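Local coordinates for protein aromatic-amino-acid:2-oxoglutarate transaminase (Candida albicans, PDB 6HND) that probably transfers amino groups between aromatic amino acids and 2-oxo acids such as 2-oxoglutarate, using pyridoxal 5'-phosphate as cofactor, at residues Y283-T287 against Y315-L320; D145-T150 against V392-L396. All coordinates share one frame; numbering follows the deposited sequence.

Overall arrangement
Interaction 2 includes the first turn of helix 392-418, and interaction 1 packs against its later turns. Interaction 1 (283-287 with 315-320) is the more buried: five of six touching residues are enclosed, and one phenol-to-carbonyl bond ties a loop to Y315 of helix 312-319. Interaction 2 (145-150 with 392-396) is partly buried, an aromatic and aliphatic core edged by a two-bond salt bridge. Along the chain, interaction 1 is nested within the loop that interaction 2 closes. They meet where the Y285 ring packs edge-to-face with F146 and Y285 OH, also hydrogen-bonded to E337 of strand 333-338, lies 3.2 Å from T150 OG1, a probable hydrogen bond. Only interaction 1 touches PLP, through Y283.

Interaction 1: residues Y283-T287 against Y315-L320. With PLP (pyridoxal-5'-phosphate), chain E.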
loop_
_atom_site.group_PDB
_atom_site.type_symbol
_atom_site.label_atom_id
_atom_site.label_comp_id
_atom_site.label_asym_id
_atom_site.label_seq_id
_atom_site.Cartn_x
_atom_site.Cartn_y
_atom_site.Cartn_z
ATOM N N TYR B 283 -16.168 -6.482 -10.906
ATOM C CA TYR B 283 -16.387 -7.284 -12.152
ATOM C C TYR B 283 -17.751 -7.000 -12.801
ATOM O O TYR B 283 -18.215 -7.865 -13.568
ATOM C CB TYR B 283 -16.250 -8.785 -11.856
ATOM C CG TYR B 283 -16.691 -9.127 -10.460
ATOM C CD1 TYR B 283 -17.910 -8.671 -10.010
ATOM C CD2 TYR B 283 -15.865 -9.809 -9.579
ATOM C CE1 TYR B 283 -18.313 -8.896 -8.713
ATOM C CE2 TYR B 283 -16.245 -10.019 -8.264
ATOM C CZ TYR B 283 -17.473 -9.545 -7.834
ATOM O OH TYR B 283 -17.936 -9.740 -6.565
ATOM N N GLY B 284 -18.329 -5.815 -12.568
ATOM C CA GLY B 284 -19.598 -5.380 -13.176
ATOM C C GLY B 284 -19.444 -5.187 -14.671
ATOM O O GLY B 284 -20.467 -5.040 -15.357
ATOM N N TYR B 285 -18.212 -5.150 -15.168
ATOM C CA TYR B 285 -17.944 -5.029 -16.622
ATOM C C TYR B 285 -18.120 -6.405 -17.267
ATOM O O TYR B 285 -18.402 -6.455 -18.476
ATOM C CB TYR B 285 -16.576 -4.418 -16.922
ATOM C CG TYR B 285 -16.430 -3.018 -16.400
ATOM C CD1 TYR B 285 -17.111 -1.984 -17.005
ATOM C CD2 TYR B 285 -15.621 -2.718 -15.317
ATOM C CE1 TYR B 285 -17.009 -0.687 -16.552
ATOM C CE2 TYR B 285 -15.508 -1.413 -14.854
ATOM C CZ TYR B 285 -16.215 -0.395 -15.469
ATOM O OH TYR B 285 -16.165 0.896 -15.047
ATOM N N LEU B 286 -18.000 -7.478 -16.480
ATOM C CA LEU B 286 -18.169 -8.876 -16.976
ATOM C C LEU B 286 -19.658 -9.225 -16.952
ATOM O O LEU B 286 -20.080 -9.952 -16.061
ATOM C CB LEU B 286 -17.321 -9.805 -16.108
ATOM C CG LEU B 286 -15.842 -9.421 -16.032
ATOM C CD1 LEU B 286 -15.112 -10.298 -15.025
ATOM C CD2 LEU B 286 -15.167 -9.482 -17.406
ATOM N N THR B 287 -20.429 -8.661 -17.887
ATOM C CA THR B 287 -21.896 -8.852 -18.002
ATOM C C THR B 287 -22.107 -10.214 -18.667
ATOM O O THR B 287 -21.347 -10.526 -19.592
ATOM C CB THR B 287 -22.570 -7.695 -18.759
ATOM O OG1 THR B 287 -21.984 -7.639 -20.065
ATOM C CG2 THR B 287 -22.402 -6.361 -18.067
ATOM N N TYR B 315 -22.751 -2.683 -26.037
ATOM C CA TYR B 315 -22.319 -3.063 -24.670
ATOM C C TYR B 315 -22.641 -1.924 -23.692
ATOM O O TYR B 315 -23.393 -2.119 -22.721
ATOM C CB TYR B 315 -20.828 -3.388 -24.658
ATOM C CG TYR B 315 -20.231 -3.568 -23.282
ATOM C CD1 TYR B 315 -20.622 -4.615 -22.459
ATOM C CD2 TYR B 315 -19.269 -2.694 -22.814
ATOM C CE1 TYR B 315 -20.067 -4.802 -21.208
ATOM C CE2 TYR B 315 -18.674 -2.889 -21.580
ATOM C CZ TYR B 315 -19.085 -3.933 -20.763
ATOM O OH TYR B 315 -18.501 -4.105 -19.540
ATOM N N LEU B 316 -22.108 -0.734 -23.960
ATOM C CA LEU B 316 -22.210 0.406 -23.017
ATOM C C LEU B 316 -23.684 0.716 -22.812
ATOM O O LEU B 316 -24.059 1.019 -21.665
ATOM C CB LEU B 316 -21.467 1.622 -23.567
ATOM C CG LEU B 316 -19.949 1.499 -23.614
ATOM C CD1 LEU B 316 -19.337 2.799 -24.112
ATOM C CD2 LEU B 316 -19.379 1.102 -22.258
ATOM N N LYS B 317 -24.482 0.627 -23.875
ATOM C CA LYS B 317 -25.867 1.167 -23.879
ATOM C C LYS B 317 -26.827 0.137 -23.273
ATOM O O LYS B 317 -27.674 0.544 -22.467
ATOM C CB LYS B 317 -26.292 1.559 -25.297
ATOM C CG LYS B 317 -27.567 2.393 -25.360
ATOM C CD LYS B 317 -28.074 2.662 -26.768
ATOM C CE LYS B 317 -29.412 3.381 -26.785
ATOM N NZ LYS B 317 -29.359 4.588 -27.645
ATOM N N ASN B 318 -26.709 -1.144 -23.639
ATOM C CA ASN B 318 -27.764 -2.144 -23.347
ATOM C C ASN B 318 -27.272 -3.202 -22.356
ATOM O O ASN B 318 -28.139 -3.762 -21.680
ATOM C CB ASN B 318 -28.304 -2.729 -24.651
ATOM C CG ASN B 318 -28.822 -1.629 -25.563
ATOM O OD1 ASN B 318 -29.723 -0.887 -25.184
ATOM N ND2 ASN B 318 -28.217 -1.471 -26.729
ATOM N N HIS B 319 -25.965 -3.465 -22.238
ATOM C CA HIS B 319 -25.469 -4.573 -21.374
ATOM C C HIS B 319 -25.075 -4.033 -19.994
ATOM O O HIS B 319 -25.595 -4.545 -18.982
ATOM C CB HIS B 319 -24.366 -5.339 -22.092
ATOM C CG HIS B 319 -24.910 -6.082 -23.264
ATOM N ND1 HIS B 319 -25.243 -7.421 -23.196
ATOM C CD2 HIS B 319 -25.250 -5.654 -24.502
ATOM C CE1 HIS B 319 -25.731 -7.799 -24.362
ATOM N NE2 HIS B 319 -25.749 -6.727 -25.184
ATOM N N LEU B 320 -24.216 -3.021 -19.973
ATOM C CA LEU B 320 -23.672 -2.403 -18.739
ATOM C C LEU B 320 -24.821 -1.837 -17.901
ATOM O O LEU B 320 -25.578 -1.063 -18.414
ATOM C CB LEU B 320 -22.666 -1.326 -19.150
ATOM C CG LEU B 320 -21.547 -1.062 -18.149
ATOM C CD1 LEU B 320 -20.753 -2.341 -17.892
ATOM C CD2 LEU B 320 -20.640 0.060 -18.646
HETATM N N1 PLP E . -14.864 -6.607 -3.226
HETATM C C2 PLP E . -15.411 -7.650 -3.835
HETATM C C2A PLP E . -16.900 -7.693 -3.899
HETATM C C3 PLP E . -14.600 -8.656 -4.429
HETATM O O3 PLP E . -15.197 -9.715 -5.055
HETATM C C4 PLP E . -13.186 -8.550 -4.349
HETATM C C4A PLP E . -12.341 -9.545 -5.052
HETATM C C5 PLP E . -12.645 -7.417 -3.705
HETATM C C6 PLP E . -13.519 -6.508 -3.157
HETATM C C5A PLP E . -11.170 -7.229 -3.466
HETATM O O4P PLP E . -10.397 -6.822 -4.627
HETATM P P PLP E . -8.822 -6.478 -4.462
HETATM O O1P PLP E . -8.652 -5.806 -3.105
HETATM O O2P PLP E . -8.584 -5.600 -5.688
HETATM O O3P PLP E . -8.091 -7.780 -4.527
HETATM O O HOH W 1 -24.074 -9.173 -21.397
#
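Y315 reaches from helix 312-319 to the turn at Y285. From CB, with CG anti to the backbone N (chi1 170°), the torsion swings the ring to the turn. There CE1 passes T287 OG1 at 3.6 Å, with that oxygen at the ring edge, and at the tip OH donates to Y285 O over 2.6 Å. The C=O...O angle of 112°, in the carbonyl plane, puts the phenol on a lone pair. The same OH lies 3.3 Å from Y285 CB, at the edge of the Y285 ring, and the two tyrosine side chains cross nearly at right angles. Beside them L320 CD1 packs on Y285 CD1 at 3.8 Å. At the outer end a water bridges T287 OG1 (2.9 Å) and H319 ND1 (2.8 Å), and R403 of helix 392-418 also bonds T287 OG1. The loop segment is a type I beta turn from Y283 to L286, closed by L286 N on Y283 O. At its start Y283 OH hydrogen-bonds PLP O3 at 3.1 Å. Y283, the first residue of this turn, belongs to the cofactor pocket of this PLP-dependent aminotransferase, and Y315 bonds the same turn two residues on.

Interaction 2: residues D145-T150 against V392-L396; sequences DFIIRT and VDGWL
R149 and D393 meet side-on between two helices, the guanidinium and carboxylate planes only 29° apart. NE donates to OD1 of D393 over 2.8 Å at an N-H...O angle of 168°, on the syn lone pair, and NH2 donates to OD2, also from the syn side. Two bonds to two different oxygens fix the rotation of both groups. The arginine chain leaves its helix with an extended first torsion and then bends at chi2 on its way to the carboxylate. Nearer the backbone, R149 CB approaches V392 CG1 at 3.7 Å, and CG packs on the same methyl and on L396 CD1.

V392 faces the first helix with both branches, crossing R149 and F146 obliquely. While CG1 serves the arginine, its CG2 sits 3.8 Å from D145 CB and close to the backbone N of F146. The F146 ring ends beside W395 and L396: CE1 lies 3.8 Å from W395 CD1, at the edge of the indole, and 4.0 Å from L396 CD2. The F146 ring and the five-membered ring of W395 are inclined by 58° with centroids 5.6 Å apart, an oblique pairing. T150 CG2 covers one face of F146 near the rim and also touches L396 CD2, while T150 OG1 bonds back to F146 O at 3.0 Å.

The axes of the segments 145-150 and 392-396 approach to 10.4 Å. Around this junction, I312 of helix 312-319 touches R149, D393 and L396, and W395 stacks on W398. I147, pointing away from helix 392-418, packs helix 137-151 onto the large mixed sheet through strands 158-163, 333-338 and 350-355.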
loop_
_atom_site.group_PDB
_atom_site.type_symbol
_atom_site.label_atom_id
_atom_site.label_comp_id
_atom_site.label_asym_id
_atom_site.label_seq_id
_atom_site.Cartn_x
_atom_site.Cartn_y
_atom_site.Cartn_z
ATOM N N ASP B 145 -11.123 9.131 -18.005
ATOM C CA ASP B 145 -11.627 8.903 -19.380
ATOM C C ASP B 145 -12.468 7.629 -19.411
ATOM O O ASP B 145 -13.541 7.648 -20.044
ATOM C CB ASP B 145 -10.457 8.876 -20.365
ATOM C CG ASP B 145 -9.808 10.250 -20.559
ATOM O OD1 ASP B 145 -10.394 11.229 -20.091
ATOM O OD2 ASP B 145 -8.713 10.326 -21.172
ATOM N N PHE B 146 -12.007 6.578 -18.721
ATOM C CA PHE B 146 -12.660 5.250 -18.637
ATOM C C PHE B 146 -14.010 5.403 -17.951
ATOM O O PHE B 146 -14.984 4.809 -18.432
ATOM C CB PHE B 146 -11.766 4.252 -17.891
ATOM C CG PHE B 146 -12.321 2.855 -17.790
ATOM C CD1 PHE B 146 -12.321 2.006 -18.888
ATOM C CD2 PHE B 146 -12.817 2.376 -16.587
ATOM C CE1 PHE B 146 -12.843 0.726 -18.794
ATOM C CE2 PHE B 146 -13.340 1.096 -16.497
ATOM C CZ PHE B 146 -13.345 0.270 -17.596
ATOM N N ILE B 147 -14.051 6.132 -16.828
ATOM C CA ILE B 147 -15.305 6.371 -16.049
ATOM C C ILE B 147 -16.241 7.289 -16.862
ATOM O O ILE B 147 -17.446 7.039 -16.882
ATOM C CB ILE B 147 -14.987 6.890 -14.634
ATOM C CG1 ILE B 147 -14.642 5.727 -13.712
ATOM C CG2 ILE B 147 -16.114 7.700 -14.026
ATOM C CD1 ILE B 147 -15.844 4.920 -13.266
ATOM N N ILE B 148 -15.722 8.288 -17.561
ATOM C CA ILE B 148 -16.572 9.134 -18.445
ATOM C C ILE B 148 -17.231 8.215 -19.491
ATOM O O ILE B 148 -18.446 8.323 -19.668
ATOM C CB ILE B 148 -15.765 10.297 -19.064
ATOM C CG1 ILE B 148 -15.371 11.341 -18.016
ATOM C CG2 ILE B 148 -16.531 10.929 -20.213
ATOM C CD1 ILE B 148 -14.368 12.400 -18.528
ATOM N N ARG B 149 -16.476 7.291 -20.092
ATOM C CA ARG B 149 -16.996 6.377 -21.146
ATOM C C ARG B 149 -18.057 5.418 -20.558
ATOM O O ARG B 149 -19.125 5.256 -21.178
ATOM C CB ARG B 149 -15.821 5.646 -21.805
ATOM C CG ARG B 149 -16.187 4.874 -23.067
ATOM C CD ARG B 149 -16.357 5.756 -24.305
ATOM N NE ARG B 149 -16.252 4.987 -25.541
ATOM C CZ ARG B 149 -17.249 4.751 -26.400
ATOM N NH1 ARG B 149 -18.471 5.204 -26.174
ATOM N NH2 ARG B 149 -17.019 4.037 -27.488
ATOM N N THR B 150 -17.794 4.805 -19.401
ATOM C CA THR B 150 -18.590 3.650 -18.887
ATOM C C THR B 150 -19.685 4.089 -17.913
ATOM O O THR B 150 -20.745 3.430 -17.904
ATOM C CB THR B 150 -17.691 2.587 -18.231
ATOM O OG1 THR B 150 -17.049 3.143 -17.073
ATOM C CG2 THR B 150 -16.668 2.057 -19.214
ATOM N N VAL B 392 -8.938 3.641 -23.827
ATOM C CA VAL B 392 -10.211 3.229 -23.193
ATOM C C VAL B 392 -10.882 2.156 -24.063
ATOM O O VAL B 392 -11.213 1.064 -23.541
ATOM C CB VAL B 392 -11.088 4.474 -22.955
ATOM C CG1 VAL B 392 -12.500 4.126 -22.504
ATOM C CG2 VAL B 392 -10.426 5.426 -21.958
ATOM N N ASP B 393 -11.113 2.445 -25.341
ATOM C CA ASP B 393 -11.975 1.579 -26.186
ATOM C C ASP B 393 -11.233 0.254 -26.345
ATOM O O ASP B 393 -11.860 -0.807 -26.161
ATOM C CB ASP B 393 -12.426 2.284 -27.480
ATOM C CG ASP B 393 -13.623 3.198 -27.245
ATOM O OD1 ASP B 393 -13.876 3.553 -26.077
ATOM O OD2 ASP B 393 -14.328 3.518 -28.210
ATOM N N GLY B 394 -9.929 0.309 -26.587
ATOM C CA GLY B 394 -9.111 -0.906 -26.754
ATOM C C GLY B 394 -9.135 -1.761 -25.499
ATOM O O GLY B 394 -9.149 -2.989 -25.618
ATOM N N TRP B 395 -9.163 -1.127 -24.327
ATOM C CA TRP B 395 -9.186 -1.810 -23.008
ATOM C C TRP B 395 -10.570 -2.437 -22.832
ATOM O O TRP B 395 -10.635 -3.633 -22.412
ATOM C CB TRP B 395 -8.789 -0.840 -21.889
ATOM C CG TRP B 395 -8.812 -1.433 -20.519
ATOM C CD1 TRP B 395 -9.568 -1.009 -19.470
ATOM C CD2 TRP B 395 -8.066 -2.561 -20.050
ATOM N NE1 TRP B 395 -9.344 -1.798 -18.382
ATOM C CE2 TRP B 395 -8.433 -2.763 -18.708
ATOM C CE3 TRP B 395 -7.121 -3.422 -20.618
ATOM C CZ2 TRP B 395 -7.887 -3.788 -17.929
ATOM C CZ3 TRP B 395 -6.585 -4.443 -19.852
ATOM C CH2 TRP B 395 -6.969 -4.626 -18.525
ATOM N N LEU B 396 -11.625 -1.714 -23.211
ATOM C CA LEU B 396 -13.006 -2.269 -23.275
ATOM C C LEU B 396 -13.032 -3.520 -24.177
ATOM O O LEU B 396 -13.681 -4.500 -23.797
ATOM C CB LEU B 396 -13.980 -1.191 -23.777
ATOM C CG LEU B 396 -14.377 -0.135 -22.742
ATOM C CD1 LEU B 396 -15.111 1.029 -23.400
ATOM C CD2 LEU B 396 -15.229 -0.745 -21.619
#